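Local coordinates for protein L-isoleucine-4-hydroxylase (PDB 6LNH) that hydroxylates free L-isoleucine to (4S)-4-hydroxy-L-isoleucine, using iron(II), 2-oxoglutarate and molecular oxygen, and also sulfoxidises L-methionine and related amino acids, at residues 68-79 with 144-155. Sequence-based numbering, arbitrary orientation.
Sequences RARSYSRYIKYV and DLIIGLHQVRYK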
loop_
_atom_site.group_PDB
_atom_site.type_symbol
_atom_site.label_atom_id
_atom_site.label_comp_id
_atom_site.label_asym_id
_atom_site.label_seq_id
_atom_site.Cartn_x
_atom_site.Cartn_y
_atom_site.Cartn_z
ATOM N N ARG C 68 -17.567 -1.979 16.862
ATOM C CA ARG C 68 -17.977 -1.255 15.628
ATOM C C ARG C 68 -19.352 -0.598 15.799
ATOM O O ARG C 68 -19.947 -0.731 16.877
ATOM C CB ARG C 68 -18.071 -2.248 14.468
ATOM C CG ARG C 68 -19.309 -3.132 14.521
ATOM C CD ARG C 68 -18.992 -4.540 14.984
ATOM N NE ARG C 68 -19.786 -5.548 14.299
ATOM C CZ ARG C 68 -20.541 -6.454 14.911
ATOM N NH1 ARG C 68 -20.610 -6.477 16.231
ATOM N NH2 ARG C 68 -21.226 -7.333 14.204
ATOM N N ALA C 69 -19.827 0.077 14.746
ATOM C CA ALA C 69 -21.143 0.760 14.725
ATOM C C ALA C 69 -21.965 0.201 13.560
ATOM O O ALA C 69 -21.354 -0.165 12.546
ATOM C CB ALA C 69 -20.946 2.248 14.591
ATOM N N ARG C 70 -23.294 0.150 13.692
ATOM C CA ARG C 70 -24.116 -0.433 12.599
ATOM C C ARG C 70 -25.577 0.030 12.665
ATOM O O ARG C 70 -26.005 0.531 13.717
ATOM C CB ARG C 70 -24.073 -1.961 12.684
ATOM C CG ARG C 70 -24.764 -2.529 13.915
ATOM C CD ARG C 70 -24.683 -4.040 13.996
ATOM N NE ARG C 70 -25.323 -4.692 12.864
ATOM C CZ ARG C 70 -24.850 -5.773 12.259
ATOM N NH1 ARG C 70 -23.728 -6.328 12.679
ATOM N NH2 ARG C 70 -25.498 -6.296 11.235
ATOM N N SER C 71 -26.288 -0.156 11.549
ATOM C CA SER C 71 -27.698 0.151 11.371
ATOM C C SER C 71 -28.309 -0.977 10.558
ATOM O O SER C 71 -27.623 -1.622 9.761
ATOM C CB SER C 71 -27.915 1.493 10.657
ATOM O OG SER C 71 -27.650 2.584 11.518
ATOM N N TYR C 72 -29.597 -1.227 10.773
ATOM C CA TYR C 72 -30.249 -2.355 10.130
ATOM C C TYR C 72 -31.651 -1.966 9.688
ATOM O O TYR C 72 -32.382 -1.296 10.422
ATOM C CB TYR C 72 -30.288 -3.555 11.089
ATOM C CG TYR C 72 -31.135 -4.735 10.661
ATOM C CD1 TYR C 72 -30.868 -5.419 9.484
ATOM C CD2 TYR C 72 -32.171 -5.195 11.465
ATOM C CE1 TYR C 72 -31.628 -6.513 9.106
ATOM C CE2 TYR C 72 -32.936 -6.286 11.096
ATOM C CZ TYR C 72 -32.661 -6.941 9.915
ATOM O OH TYR C 72 -33.419 -8.028 9.543
ATOM N N SER C 73 -32.010 -2.397 8.482
ATOM C CA SER C 73 -33.369 -2.290 7.974
ATOM C C SER C 73 -33.591 -3.457 7.027
ATOM O O SER C 73 -32.641 -4.029 6.487
ATOM C CB SER C 73 -33.610 -0.953 7.260
ATOM O OG SER C 73 -33.586 0.129 8.177
ATOM N N ARG C 74 -34.857 -3.808 6.824
ATOM C CA ARG C 74 -35.187 -4.972 6.018
ATOM C C ARG C 74 -36.455 -4.721 5.217
ATOM O O ARG C 74 -37.319 -3.934 5.612
ATOM C CB ARG C 74 -35.356 -6.227 6.887
ATOM C CG ARG C 74 -36.330 -6.065 8.038
ATOM C CD ARG C 74 -36.633 -7.409 8.675
ATOM N NE ARG C 74 -37.627 -7.307 9.737
ATOM C CZ ARG C 74 -37.354 -7.449 11.029
ATOM N NH1 ARG C 74 -36.116 -7.710 11.425
ATOM N NH2 ARG C 74 -38.323 -7.341 11.928
ATOM N N TYR C 75 -36.553 -5.409 4.085
ATOM C CA TYR C 75 -37.750 -5.430 3.262
ATOM C C TYR C 75 -38.407 -6.798 3.375
ATOM O O TYR C 75 -37.741 -7.806 3.631
ATOM C CB TYR C 75 -37.425 -5.133 1.795
ATOM C CG TYR C 75 -36.901 -3.736 1.548
ATOM C CD1 TYR C 75 -37.771 -2.664 1.394
ATOM C CD2 TYR C 75 -35.537 -3.491 1.460
ATOM C CE1 TYR C 75 -37.298 -1.386 1.165
ATOM C CE2 TYR C 75 -35.054 -2.215 1.230
ATOM C CZ TYR C 75 -35.939 -1.167 1.082
ATOM O OH TYR C 75 -35.462 0.103 0.854
ATOM N N ILE C 76 -39.721 -6.831 3.176
ATOM C CA ILE C 76 -40.485 -8.073 3.143
ATOM C C ILE C 76 -41.011 -8.268 1.732
ATOM O O ILE C 76 -41.609 -7.353 1.152
ATOM C CB ILE C 76 -41.642 -8.058 4.159
ATOM C CG1 ILE C 76 -41.132 -7.718 5.559
ATOM C CG2 ILE C 76 -42.366 -9.398 4.162
ATOM C CD1 ILE C 76 -42.235 -7.352 6.536
ATOM N N LYS C 77 -40.791 -9.456 1.179
ATOM C CA LYS C 77 -41.327 -9.831 -0.126
ATOM C C LYS C 77 -42.274 -11.005 0.093
ATOM O O LYS C 77 -41.828 -12.147 0.247
ATOM C CB LYS C 77 -40.205 -10.182 -1.100
ATOM C CG LYS C 77 -40.672 -10.849 -2.388
ATOM C CD LYS C 77 -41.550 -9.922 -3.211
ATOM C CE LYS C 77 -41.930 -10.558 -4.539
ATOM N NZ LYS C 77 -42.821 -11.739 -4.359
ATOM N N TYR C 78 -43.575 -10.733 0.121
ATOM C CA TYR C 78 -44.538 -11.812 0.271
ATOM C C TYR C 78 -44.676 -12.574 -1.039
ATOM O O TYR C 78 -44.579 -12.001 -2.127
ATOM C CB TYR C 78 -45.902 -11.268 0.699
ATOM C CG TYR C 78 -45.937 -10.670 2.086
ATOM C CD1 TYR C 78 -46.096 -11.473 3.207
ATOM C CD2 TYR C 78 -45.820 -9.297 2.274
ATOM C CE1 TYR C 78 -46.132 -10.929 4.477
ATOM C CE2 TYR C 78 -45.857 -8.744 3.540
ATOM C CZ TYR C 78 -46.015 -9.565 4.637
ATOM O OH TYR C 78 -46.050 -9.019 5.899
ATOM N N VAL C 79 -44.888 -13.888 -0.921
ATOM C CA VAL C 79 -44.867 -14.755 -2.097
ATOM C C VAL C 79 -45.977 -14.365 -3.069
ATOM O O VAL C 79 -45.790 -14.379 -4.293
ATOM C CB VAL C 79 -44.959 -16.237 -1.674
ATOM C CG1 VAL C 79 -46.075 -16.445 -0.663
ATOM C CG2 VAL C 79 -45.137 -17.135 -2.890
ATOM N N ASP C 144 -42.029 -16.679 2.141
ATOM C CA ASP C 144 -41.930 -15.234 2.333
ATOM C C ASP C 144 -40.497 -14.836 2.691
ATOM O O ASP C 144 -39.914 -15.381 3.635
ATOM C CB ASP C 144 -42.915 -14.793 3.412
ATOM C CG ASP C 144 -44.359 -15.012 2.996
ATOM O OD1 ASP C 144 -44.666 -14.804 1.802
ATOM O OD2 ASP C 144 -45.181 -15.417 3.846
ATOM N N LEU C 145 -39.924 -13.897 1.939
ATOM C CA LEU C 145 -38.520 -13.520 2.087
ATOM C C LEU C 145 -38.304 -12.228 2.869
ATOM O O LEU C 145 -39.042 -11.252 2.707
ATOM C CB LEU C 145 -37.858 -13.370 0.722
ATOM C CG LEU C 145 -37.299 -14.649 0.118
ATOM C CD1 LEU C 145 -38.368 -15.421 -0.631
ATOM C CD2 LEU C 145 -36.129 -14.305 -0.774
ATOM N N ILE C 146 -37.284 -12.247 3.727
ATOM C CA ILE C 146 -36.735 -11.056 4.370
ATOM C C ILE C 146 -35.453 -10.670 3.642
ATOM O O ILE C 146 -34.517 -11.473 3.554
ATOM C CB ILE C 146 -36.469 -11.300 5.864
ATOM C CG1 ILE C 146 -37.767 -11.640 6.593
ATOM C CG2 ILE C 146 -35.787 -10.092 6.484
ATOM C CD1 ILE C 146 -38.844 -10.577 6.454
ATOM N N ILE C 147 -35.403 -9.452 3.106
ATOM C CA ILE C 147 -34.196 -8.910 2.486
ATOM C C ILE C 147 -33.587 -7.932 3.484
ATOM O O ILE C 147 -34.061 -6.802 3.631
ATOM C CB ILE C 147 -34.491 -8.243 1.139
ATOM C CG1 ILE C 147 -35.024 -9.273 0.143
ATOM C CG2 ILE C 147 -33.231 -7.582 0.588
ATOM C CD1 ILE C 147 -35.441 -8.677 -1.183
ATOM N N GLY C 148 -32.530 -8.359 4.172
ATOM C CA GLY C 148 -31.916 -7.542 5.205
ATOM C C GLY C 148 -30.778 -6.682 4.680
ATOM O O GLY C 148 -29.998 -7.106 3.829
ATOM N N LEU C 149 -30.698 -5.461 5.203
ATOM C CA LEU C 149 -29.658 -4.505 4.844
ATOM C C LEU C 149 -28.915 -4.110 6.109
ATOM O O LEU C 149 -29.516 -3.564 7.041
ATOM C CB LEU C 149 -30.248 -3.273 4.157
ATOM C CG LEU C 149 -30.478 -3.366 2.646
ATOM C CD1 LEU C 149 -31.713 -4.200 2.339
ATOM C CD2 LEU C 149 -30.598 -1.977 2.042
ATOM N N HIS C 150 -27.611 -4.373 6.140
ATOM C CA HIS C 150 -26.775 -4.049 7.287
ATOM C C HIS C 150 -25.729 -3.028 6.872
ATOM O O HIS C 150 -24.873 -3.315 6.029
ATOM C CB HIS C 150 -26.103 -5.299 7.854
ATOM C CG HIS C 150 -27.059 -6.280 8.456
ATOM N ND1 HIS C 150 -27.420 -6.250 9.787
ATOM C CD2 HIS C 150 -27.723 -7.326 7.911
ATOM C CE1 HIS C 150 -28.261 -7.237 10.036
ATOM N NE2 HIS C 150 -28.465 -7.903 8.914
ATOM N N GLN C 151 -25.807 -1.843 7.464
ATOM C CA GLN C 151 -24.841 -0.773 7.260
ATOM C C GLN C 151 -23.880 -0.818 8.443
ATOM O O GLN C 151 -24.262 -0.485 9.566
ATOM C CB GLN C 151 -25.573 0.565 7.176
ATOM C CG GLN C 151 -24.835 1.713 6.531
ATOM C CD GLN C 151 -25.684 2.971 6.525
ATOM O OE1 GLN C 151 -26.764 3.001 7.115
ATOM N NE2 GLN C 151 -25.197 4.016 5.870
ATOM N N VAL C 152 -22.633 -1.216 8.193
ATOM C CA VAL C 152 -21.660 -1.441 9.257
ATOM C C VAL C 152 -20.408 -0.629 8.978
ATOM O O VAL C 152 -19.875 -0.652 7.863
ATOM C CB VAL C 152 -21.295 -2.930 9.402
ATOM C CG1 VAL C 152 -20.424 -3.142 10.640
ATOM C CG2 VAL C 152 -22.550 -3.788 9.479
ATOM N N ARG C 153 -19.945 0.092 9.989
ATOM C CA ARG C 153 -18.650 0.759 9.965
ATOM C C ARG C 153 -17.786 0.119 11.044
ATOM O O ARG C 153 -18.072 0.254 12.239
ATOM C CB ARG C 153 -18.803 2.259 10.202
ATOM C CG ARG C 153 -17.515 3.008 10.431
ATOM C CD ARG C 153 -17.806 4.484 10.273
ATOM N NE ARG C 153 -17.479 4.975 8.934
ATOM C CZ ARG C 153 -16.894 6.143 8.690
ATOM N NH1 ARG C 153 -16.609 6.962 9.691
ATOM N NH2 ARG C 153 -16.629 6.509 7.444
ATOM N N TYR C 154 -16.727 -0.570 10.634
ATOM C CA TYR C 154 -15.763 -1.082 11.595
ATOM C C TYR C 154 -14.770 0.019 11.931
ATOM O O TYR C 154 -14.289 0.728 11.041
ATOM C CB TYR C 154 -15.038 -2.309 11.038
ATOM C CG TYR C 154 -15.966 -3.475 10.793
ATOM C CD1 TYR C 154 -16.623 -3.611 9.579
ATOM C CD2 TYR C 154 -16.206 -4.424 11.780
ATOM C CE1 TYR C 154 -17.480 -4.666 9.346
ATOM C CE2 TYR C 154 -17.062 -5.487 11.556
ATOM C CZ TYR C 154 -17.697 -5.600 10.340
ATOM O OH TYR C 154 -18.548 -6.656 10.119
ATOM N N LYS C 155 -14.457 0.160 13.212
ATOM C CA LYS C 155 -13.563 1.215 13.666
ATOM C C LYS C 155 -12.396 0.579 14.399
ATOM O O LYS C 155 -12.592 -0.179 15.354
ATOM C CB LYS C 155 -14.303 2.210 14.563
ATOM C CG LYS C 155 -15.605 2.717 13.952
ATOM C CD LYS C 155 -16.353 3.650 14.888
ATOM C CE LYS C 155 -17.347 2.887 15.746
ATOM N NZ LYS C 155 -18.149 3.802 16.604
#
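Two neighbouring strands of the antiparallel major sheet, 68-77 and 145-155, pair through Ala69-Arg153, Ser71-Gln151, Ser73-Leu149, Tyr75-Ile147 and Lys77-Leu145. Each of these is a hydrogen-bonded pair with both N-H...O bonds made, and the segment axes lie 159° apart, close to antiparallel. Beyond the last pair, the backbone N of Val79 bonds to Asp144 OD1 at 2.9 Å, so a side-chain carboxylate, not a carbonyl, takes the backbone N-H just beyond the strand end. Side chains alternate between the two faces. On the face of Tyr72 and His150, the two rings form an offset stack, with centroids 4.5 Å apart and planes inclined by 17°; Tyr72 CD1 lies over the imidazole face, towards its rim. Tyr72 CG stands anti to the backbone N (chi1 170°), which carries the phenol across towards Gly148, where CE1 comes 4.0 Å from Gly148 CA. Val152 CG2 covers one face of the Arg70 guanidinium, 4.1 Å above the plane. In the double-stranded beta-helix (cupin) fold expected of this family, the face of Tyr72, His150 and Tyr154 looks toward the iron; the Tyr154 side chain is about 7 Å from the bound ion. Alongside Tyr154 runs Arg68, pointing the same way. On the opposite face, Tyr75 packs against Leu149, its ring edge taking Leu149 CD1 at 4.0 Å from Tyr75 CD2, while Leu117 of helix 114-117 touches both side chains. Toward the Lys77-Leu145 end, Ile76 CG1 packs 3.8 Å from Ile146 CD1, back on the Tyr72 face.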